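PDB 6DHT: xyloglucan-specific endo-beta-1,4-glucanase BoGH9A from Bacteroides ovatus, which hydrolyses internal beta-1,4-glucosidic linkages in the backbone of xyloglucan to release xyloglucan oligosaccharides. Local coordinates for residues 480-485 against 535-540; 20-25 against 488-493. All coordinates share one frame; numbering follows the deposited sequence.

Contact 1. Residues 480-485 against 535-540; sequences TGFCYV and ESYVDT
Phe482, Tyr484 and Tyr537 form an aromatic cluster that carries most of this contact. Two T-shaped (edge-to-face) stacks meet at Tyr537. In the first, Tyr537 gives its edge: CE2 stands over the centre of the Phe482 ring, 3.6 Å above the plane, with the planes at 70°. In the second it gives a face: CE1 of Tyr484 points at the centre of the Tyr537 ring, 3.8 Å above it, and the planes are almost perpendicular at 89°. With CG anti to the backbone N (chi1 167°), the Tyr537 ring is set toward 480-485, where its edge meets Phe482 and one face meets Tyr484.

The remaining contacts are smaller. CG2 of Thr480 rests against CA of Glu535 at 3.9 Å. CZ of Phe482 lies 4.2 Å from CB of Asp539. The Asp539 carboxylate also comes near this ring, with OD2 of Asp539 4.1 Å from CE2 of Phe482. Were Phe482 an alanine, the edge of Tyr537 would probably lose the face it packs on, and Asp539 CB its aromatic neighbour.

No hydrogen bond crosses between 480-485 and 535-540. Within the first segment, Phe482 N donates to Thr480 OG1 at 3.3 Å and closes an ST turn. The polar ends of the second segment have other partners. Tyr537 OH bonds to Asn547. Asp539, a predicted active-site residue, accepts from Lys494 N through OD2 and from Asn547 and His495 through OD1. Glu535 forms a salt bridge with Lys70.

Both segments are loops of the glycosyl hydrolase family 9 region. Residues 480-485 follow helix 461-474, while 535-540 run between helices 499-503 and 544-547, with Asn547 the last residue of the latter.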
ATOM      1  N   THR A 480     -10.839   4.278 -17.924  1.00 19.18           N
ATOM      2  CA  THR A 480     -10.270   3.252 -18.814  1.00 15.18           C
ATOM      3  C   THR A 480     -11.079   1.963 -18.793  1.00 17.82           C
ATOM      4  O   THR A 480     -11.023   1.174 -19.751  1.00 18.28           O
ATOM      5  CB  THR A 480      -8.811   2.912 -18.470  1.00 15.40           C
ATOM      6  OG1 THR A 480      -8.780   2.307 -17.163  1.00 16.95           O
ATOM      7  CG2 THR A 480      -7.973   4.140 -18.475  1.00 16.00           C
ATOM      8  N   GLY A 481     -11.811   1.714 -17.708  1.00 16.66           N
ATOM      9  CA  GLY A 481     -12.513   0.454 -17.539  1.00 15.42           C
ATOM     10  C   GLY A 481     -11.687  -0.694 -16.969  1.00 13.86           C
ATOM     11  O   GLY A 481     -12.156  -1.815 -16.903  1.00 16.70           O
ATOM     12  N   PHE A 482     -10.458  -0.422 -16.563  1.00 17.34           N
ATOM     13  CA  PHE A 482      -9.644  -1.447 -15.895  1.00 15.06           C
ATOM     14  C   PHE A 482      -9.956  -1.538 -14.412  1.00 14.82           C
ATOM     15  O   PHE A 482     -10.147  -0.527 -13.752  1.00 15.48           O
ATOM     16  CB  PHE A 482      -8.165  -1.136 -16.010  1.00 15.21           C
ATOM     17  CG  PHE A 482      -7.551  -1.564 -17.311  1.00 16.43           C
ATOM     18  CD1 PHE A 482      -7.631  -0.757 -18.436  1.00 18.49           C
ATOM     19  CD2 PHE A 482      -6.891  -2.771 -17.405  1.00 18.86           C
ATOM     20  CE1 PHE A 482      -7.044  -1.161 -19.641  1.00 17.52           C
ATOM     21  CE2 PHE A 482      -6.312  -3.183 -18.586  1.00 15.83           C
ATOM     22  CZ  PHE A 482      -6.389  -2.376 -19.726  1.00 17.22           C
ATOM     23  N   CYS A 483     -10.031  -2.771 -13.932  1.00 13.76           N
ATOM     24  CA  CYS A 483      -9.787  -3.061 -12.532  1.00 12.34           C
ATOM     25  C   CYS A 483      -8.282  -3.141 -12.438  1.00 13.26           C
ATOM     26  O   CYS A 483      -7.680  -4.020 -13.050  1.00 14.73           O
ATOM     27  CB  CYS A 483     -10.406  -4.388 -12.168  1.00 11.00           C
ATOM     28  SG  CYS A 483      -9.896  -5.017 -10.562  1.00 16.04           S
ATOM     29  N   TYR A 484      -7.675  -2.206 -11.718  1.00 12.46           N
ATOM     30  CA  TYR A 484      -6.229  -2.000 -11.765  1.00 12.91           C
ATOM     31  C   TYR A 484      -5.407  -2.920 -10.852  1.00 12.55           C
ATOM     32  O   TYR A 484      -4.288  -2.607 -10.500  1.00 14.44           O
ATOM     33  CB  TYR A 484      -5.895  -0.535 -11.449  1.00 12.46           C
ATOM     34  CG  TYR A 484      -6.286   0.500 -12.495  1.00 13.16           C
ATOM     35  CD1 TYR A 484      -5.536   0.642 -13.654  1.00 12.65           C
ATOM     36  CD2 TYR A 484      -7.322   1.375 -12.275  1.00 14.02           C
ATOM     37  CE1 TYR A 484      -5.835   1.621 -14.564  1.00 14.53           C
ATOM     38  CE2 TYR A 484      -7.649   2.370 -13.190  1.00 16.58           C
ATOM     39  CZ  TYR A 484      -6.896   2.475 -14.339  1.00 15.98           C
ATOM     40  OH  TYR A 484      -7.197   3.470 -15.265  1.00 16.02           O
ATOM     41  N   VAL A 485      -5.962  -4.075 -10.518  1.00 12.33           N
ATOM     42  CA  VAL A 485      -5.292  -5.043  -9.662  1.00 12.51           C
ATOM     43  C   VAL A 485      -5.160  -6.344 -10.447  1.00 10.78           C
ATOM     44  O   VAL A 485      -6.160  -6.892 -10.926  1.00 14.36           O
ATOM     45  CB  VAL A 485      -6.103  -5.328  -8.392  1.00 12.07           C
ATOM     46  CG1 VAL A 485      -5.338  -6.307  -7.511  1.00 12.71           C
ATOM     47  CG2 VAL A 485      -6.341  -4.045  -7.600  1.00 11.89           C
ATOM     48  N   GLU A 535      -6.735   8.671 -18.655  1.00 17.96           N
ATOM     49  CA  GLU A 535      -6.669   7.613 -19.643  1.00 18.28           C
ATOM     50  C   GLU A 535      -5.225   7.340 -20.086  1.00 18.78           C
ATOM     51  O   GLU A 535      -4.977   6.520 -20.979  1.00 19.91           O
ATOM     52  CB  GLU A 535      -7.538   8.005 -20.847  1.00 21.75           C
ATOM     53  CG  GLU A 535      -9.024   8.155 -20.518  1.00 24.93           C
ATOM     54  CD  GLU A 535      -9.866   8.532 -21.733  1.00 30.14           C
ATOM     55  OE1 GLU A 535      -9.332   8.517 -22.862  1.00 39.09           O
ATOM     56  OE2 GLU A 535     -11.056   8.847 -21.554  1.00 26.67           O
ATOM     57  N   SER A 536      -4.270   8.020 -19.451  1.00 17.67           N
ATOM     58  CA  SER A 536      -2.854   7.853 -19.761  1.00 15.64           C
ATOM     59  C   SER A 536      -2.267   6.612 -19.102  1.00 15.30           C
ATOM     60  O   SER A 536      -1.325   6.702 -18.316  1.00 17.83           O
ATOM     61  CB  SER A 536      -2.047   9.073 -19.331  1.00 21.42           C
ATOM     62  OG  SER A 536      -2.490  10.216 -20.040  1.00 31.22           O
ATOM     63  N   TYR A 537      -2.799   5.464 -19.495  1.00 17.72           N
ATOM     64  CA  TYR A 537      -2.445   4.174 -18.922  1.00 17.46           C
ATOM     65  C   TYR A 537      -2.277   3.186 -20.083  1.00 14.56           C
ATOM     66  O   TYR A 537      -3.116   3.148 -20.978  1.00 17.41           O
ATOM     67  CB  TYR A 537      -3.559   3.696 -17.932  1.00 16.73           C
ATOM     68  CG  TYR A 537      -3.382   2.248 -17.560  1.00 15.11           C
ATOM     69  CD1 TYR A 537      -2.392   1.872 -16.663  1.00 14.58           C
ATOM     70  CD2 TYR A 537      -4.153   1.252 -18.140  1.00 14.35           C
ATOM     71  CE1 TYR A 537      -2.168   0.563 -16.369  1.00 12.99           C
ATOM     72  CE2 TYR A 537      -3.912  -0.082 -17.869  1.00 14.45           C
ATOM     73  CZ  TYR A 537      -2.933  -0.409 -16.950  1.00 14.50           C
ATOM     74  OH  TYR A 537      -2.651  -1.727 -16.683  1.00 15.08           O
ATOM     75  N   VAL A 538      -1.196   2.425 -20.047  1.00 16.25           N
ATOM     76  CA  VAL A 538      -0.982   1.328 -20.980  1.00 16.58           C
ATOM     77  C   VAL A 538      -0.596   0.048 -20.243  1.00 13.33           C
ATOM     78  O   VAL A 538       0.302   0.042 -19.420  1.00 16.26           O
ATOM     79  CB  VAL A 538       0.133   1.660 -22.052  1.00 18.93           C
ATOM     80  CG1 VAL A 538      -0.390   2.680 -23.028  1.00 22.57           C
ATOM     81  CG2 VAL A 538       1.421   2.129 -21.400  1.00 19.55           C
ATOM     82  N   ASP A 539      -1.273  -1.038 -20.614  1.00 15.28           N
ATOM     83  CA  ASP A 539      -0.991  -2.346 -20.048  1.00 15.01           C
ATOM     84  C   ASP A 539       0.073  -3.061 -20.892  1.00 15.04           C
ATOM     85  O   ASP A 539      -0.221  -3.992 -21.656  1.00 16.47           O
ATOM     86  CB  ASP A 539      -2.283  -3.140 -19.953  1.00 16.20           C
ATOM     87  CG  ASP A 539      -2.092  -4.503 -19.309  1.00 13.12           C
ATOM     88  OD1 ASP A 539      -1.125  -4.672 -18.534  1.00 13.67           O
ATOM     89  OD2 ASP A 539      -2.950  -5.381 -19.611  1.00 15.55           O
ATOM     90  N   THR A 540       1.304  -2.591 -20.743  1.00 14.79           N
ATOM     91  CA  THR A 540       2.446  -3.216 -21.384  1.00 14.21           C
ATOM     92  C   THR A 540       3.589  -3.293 -20.387  1.00 16.04           C
ATOM     93  O   THR A 540       3.710  -2.440 -19.497  1.00 15.73           O
ATOM     94  CB  THR A 540       2.867  -2.441 -22.673  1.00 18.28           C
ATOM     95  OG1 THR A 540       3.250  -1.103 -22.326  1.00 19.15           O
ATOM     96  CG2 THR A 540       1.754  -2.402 -23.701  1.00 17.16           C
TER

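Contact 2. Residues 20-25 against 488-493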
ATOM      1  N   LEU A  20     -18.006   0.046 -13.543  1.00 16.72           N
ATOM      2  CA  LEU A  20     -18.479  -0.305 -12.211  1.00 14.52           C
ATOM      3  C   LEU A  20     -17.385  -1.022 -11.425  1.00 15.08           C
ATOM      4  O   LEU A  20     -16.366  -1.400 -11.960  1.00 15.20           O
ATOM      5  CB  LEU A  20     -19.738  -1.173 -12.294  1.00 16.49           C
ATOM      6  CG  LEU A  20     -19.578  -2.662 -12.622  1.00 18.47           C
ATOM      7  CD1 LEU A  20     -20.908  -3.350 -12.580  1.00 22.23           C
ATOM      8  CD2 LEU A  20     -18.938  -2.895 -14.007  1.00 21.44           C
ATOM      9  N   ASN A  21     -17.643  -1.230 -10.143  1.00 15.53           N
ATOM     10  CA  ASN A  21     -16.807  -2.088  -9.324  1.00 16.58           C
ATOM     11  C   ASN A  21     -16.965  -3.522  -9.818  1.00 13.41           C
ATOM     12  O   ASN A  21     -18.018  -4.139  -9.681  1.00 14.09           O
ATOM     13  CB  ASN A  21     -17.257  -1.951  -7.880  1.00 15.70           C
ATOM     14  CG  ASN A  21     -16.423  -2.784  -6.925  1.00 13.76           C
ATOM     15  OD1 ASN A  21     -16.019  -3.904  -7.245  1.00 14.52           O
ATOM     16  ND2 ASN A  21     -16.200  -2.256  -5.722  1.00 14.76           N
ATOM     17  N   GLN A  22     -15.895  -4.039 -10.409  1.00 13.91           N
ATOM     18  CA  GLN A  22     -15.950  -5.348 -11.073  1.00 13.81           C
ATOM     19  C   GLN A  22     -15.893  -6.520 -10.117  1.00 15.18           C
ATOM     20  O   GLN A  22     -15.985  -7.668 -10.544  1.00 18.02           O
ATOM     21  CB  GLN A  22     -14.825  -5.461 -12.091  1.00 14.80           C
ATOM     22  CG  GLN A  22     -14.962  -4.477 -13.263  1.00 14.68           C
ATOM     23  CD  GLN A  22     -13.763  -4.453 -14.176  1.00 14.69           C
ATOM     24  OE1 GLN A  22     -12.946  -5.376 -14.176  1.00 15.32           O
ATOM     25  NE2 GLN A  22     -13.609  -3.361 -14.935  1.00 16.40           N
ATOM     26  N   LEU A  23     -15.729  -6.251  -8.813  1.00 14.24           N
ATOM     27  CA  LEU A  23     -15.820  -7.318  -7.830  1.00 17.65           C
ATOM     28  C   LEU A  23     -17.261  -7.434  -7.334  1.00 15.10           C
ATOM     29  O   LEU A  23     -17.765  -8.541  -7.128  1.00 17.38           O
ATOM     30  CB  LEU A  23     -14.874  -7.056  -6.670  1.00 17.16           C
ATOM     31  CG  LEU A  23     -13.404  -6.890  -7.020  1.00 22.45           C
ATOM     32  CD1 LEU A  23     -12.560  -7.097  -5.742  1.00 19.68           C
ATOM     33  CD2 LEU A  23     -12.902  -7.791  -8.133  1.00 19.86           C
ATOM     34  N   GLY A  24     -17.933  -6.295  -7.179  1.00 14.68           N
ATOM     35  CA  GLY A  24     -19.325  -6.273  -6.762  1.00 14.68           C
ATOM     36  C   GLY A  24     -19.539  -5.351  -5.575  1.00 15.38           C
ATOM     37  O   GLY A  24     -18.711  -4.475  -5.298  1.00 15.57           O
ATOM     38  N   TYR A  25     -20.650  -5.557  -4.876  1.00 15.65           N
ATOM     39  CA  TYR A  25     -21.110  -4.638  -3.844  1.00 16.50           C
ATOM     40  C   TYR A  25     -21.566  -5.343  -2.596  1.00 18.19           C
ATOM     41  O   TYR A  25     -22.147  -6.424  -2.660  1.00 17.29           O
ATOM     42  CB  TYR A  25     -22.300  -3.819  -4.349  1.00 17.21           C
ATOM     43  CG  TYR A  25     -22.011  -3.103  -5.618  1.00 18.46           C
ATOM     44  CD1 TYR A  25     -21.388  -1.853  -5.631  1.00 15.84           C
ATOM     45  CD2 TYR A  25     -22.374  -3.661  -6.833  1.00 19.38           C
ATOM     46  CE1 TYR A  25     -21.098  -1.204  -6.813  1.00 17.99           C
ATOM     47  CE2 TYR A  25     -22.104  -3.017  -8.013  1.00 20.99           C
ATOM     48  CZ  TYR A  25     -21.471  -1.787  -7.998  1.00 21.18           C
ATOM     49  OH  TYR A  25     -21.188  -1.132  -9.172  1.00 22.93           O
ATOM     50  N   LEU A 488      -7.671  -9.952 -10.727  1.00 15.94           N
ATOM     51  CA  LEU A 488      -9.024  -9.756 -10.206  1.00 16.76           C
ATOM     52  C   LEU A 488      -9.893  -8.961 -11.168  1.00 18.10           C
ATOM     53  O   LEU A 488      -9.384  -8.319 -12.069  1.00 16.95           O
ATOM     54  CB  LEU A 488      -8.960  -9.044  -8.875  1.00 17.49           C
ATOM     55  CG  LEU A 488      -8.333  -9.897  -7.766  1.00 21.01           C
ATOM     56  CD1 LEU A 488      -8.111  -9.012  -6.614  1.00 22.00           C
ATOM     57  CD2 LEU A 488      -9.209 -11.080  -7.365  1.00 28.05           C
ATOM     58  N   GLY A 489     -11.210  -9.018 -10.984  1.00 16.80           N
ATOM     59  CA  GLY A 489     -12.125  -8.282 -11.846  1.00 16.88           C
ATOM     60  C   GLY A 489     -12.276  -8.908 -13.207  1.00 19.33           C
ATOM     61  O   GLY A 489     -11.882 -10.048 -13.432  1.00 19.36           O
ATOM     62  N   THR A 490     -12.853  -8.124 -14.104  1.00 17.98           N
ATOM     63  CA  THR A 490     -13.166  -8.553 -15.460  1.00 17.94           C
ATOM     64  C   THR A 490     -12.135  -8.127 -16.476  1.00 20.85           C
ATOM     65  O   THR A 490     -11.835  -8.879 -17.405  1.00 24.75           O
ATOM     66  CB  THR A 490     -14.530  -7.965 -15.857  1.00 22.30           C
ATOM     67  OG1 THR A 490     -15.530  -8.532 -15.024  1.00 26.99           O
ATOM     68  CG2 THR A 490     -14.851  -8.298 -17.296  1.00 29.25           C
ATOM     69  N   LYS A 491     -11.647  -6.902 -16.359  1.00 17.20           N
ATOM     70  CA  LYS A 491     -10.628  -6.395 -17.264  1.00 15.93           C
ATOM     71  C   LYS A 491      -9.539  -5.824 -16.379  1.00 16.23           C
ATOM     72  O   LYS A 491      -9.695  -4.740 -15.823  1.00 14.93           O
ATOM     73  CB  LYS A 491     -11.214  -5.332 -18.190  1.00 17.46           C
ATOM     74  CG  LYS A 491     -10.212  -4.702 -19.104  1.00 18.91           C
ATOM     75  CD  LYS A 491     -10.876  -3.633 -19.935  1.00 21.92           C
ATOM     76  CE  LYS A 491      -9.887  -2.767 -20.611  1.00 29.74           C
ATOM     77  NZ  LYS A 491     -10.567  -1.548 -21.126  1.00 43.78           N
ATOM     78  N   SER A 492      -8.469  -6.583 -16.224  1.00 16.28           N
ATOM     79  CA  SER A 492      -7.390  -6.218 -15.313  1.00 13.21           C
ATOM     80  C   SER A 492      -6.033  -6.286 -16.042  1.00 14.06           C
ATOM     81  O   SER A 492      -5.946  -6.832 -17.145  1.00 15.58           O
ATOM     82  CB  SER A 492      -7.393  -7.138 -14.096  1.00 16.37           C
ATOM     83  OG  SER A 492      -7.330  -8.502 -14.502  1.00 20.52           O
ATOM     84  N   PRO A 493      -4.969  -5.716 -15.481  1.00 12.73           N
ATOM     85  CA  PRO A 493      -3.688  -5.709 -16.205  1.00 13.92           C
ATOM     86  C   PRO A 493      -3.121  -7.109 -16.417  1.00 14.82           C
ATOM     87  O   PRO A 493      -2.981  -7.890 -15.482  1.00 15.78           O
ATOM     88  CB  PRO A 493      -2.773  -4.872 -15.317  1.00 14.30           C
ATOM     89  CG  PRO A 493      -3.716  -4.115 -14.394  1.00 14.57           C
ATOM     90  CD  PRO A 493      -4.852  -5.034 -14.177  1.00 14.23           C
TER
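Gln22 sets its CG anti to the carbonyl carbon (chi1 -66°) and then runs extended, which carries its amide to the backbone of Thr490 and Lys491. There OE1 takes two hydrogen bonds from successive peptide N-H groups. The bond from Thr490 N to Gln22 OE1 is 2.8 Å long and bent, at 148°. Lys491 N reaches Gln22 OE1 at 3.0 Å, nearly straight at 169°. Both donors approach from the same face of the amide plane, tilted from it by moderate angles. The other end of the amide is also held, since NE2 donates to Gly481 O. Bonds at both ends should fix the rotation of the group.

Beside this polar grip, Leu23 CD2 makes an apolar contact with Leu488 CB at 4.2 Å. Leu23 CD2 also lies 3.5 Å from Gly489 N. Leu107 of helix 105-117 touches both leucines. Gly489 has a positive phi, and a CB there would clash with Gln22 OE1.

The 20-25 loop is shaped by Asn21. Asn21 OD1 accepts from Leu23 N at 2.8 Å and from Gly24 N at 3.1 Å, which makes an Asx turn and the wider Asx motif. Asn21 ND2 in turn bonds to Asp472 of helix 461-474.

The contact joins the N-terminal Ig-like domain to the catalytic domain. The Ig-like loop follows strand 18-19, and the catalytic loop leads on toward helix 499-503. It is part of the interface between these two domains, a pairing known from other family 9 glucanases.

How the contacts relate
Contact 1 is partly buried and lies within the catalytic region, whereas contact 2 is a surface contact between that region and the Ig-like domain. Aromatic rings dominate the first. Side-chain-to-backbone hydrogen bonds dominate the second. Segments 480-485 and 488-493 come from the same long loop between helices 461-474 and 499-503, so the contacts share one element. Their centres are about 12 Å apart, and they touch directly: Cys483 N lies 2.8 Å from Lys491 O, a probable hydrogen bond. The extended Lys491 side chain reaches Thr480 O of contact 1 through NZ. Side chain to side chain, Asp539 lies about 8 Å from His497, also a predicted active-site residue, and about 7 Å from Lys491.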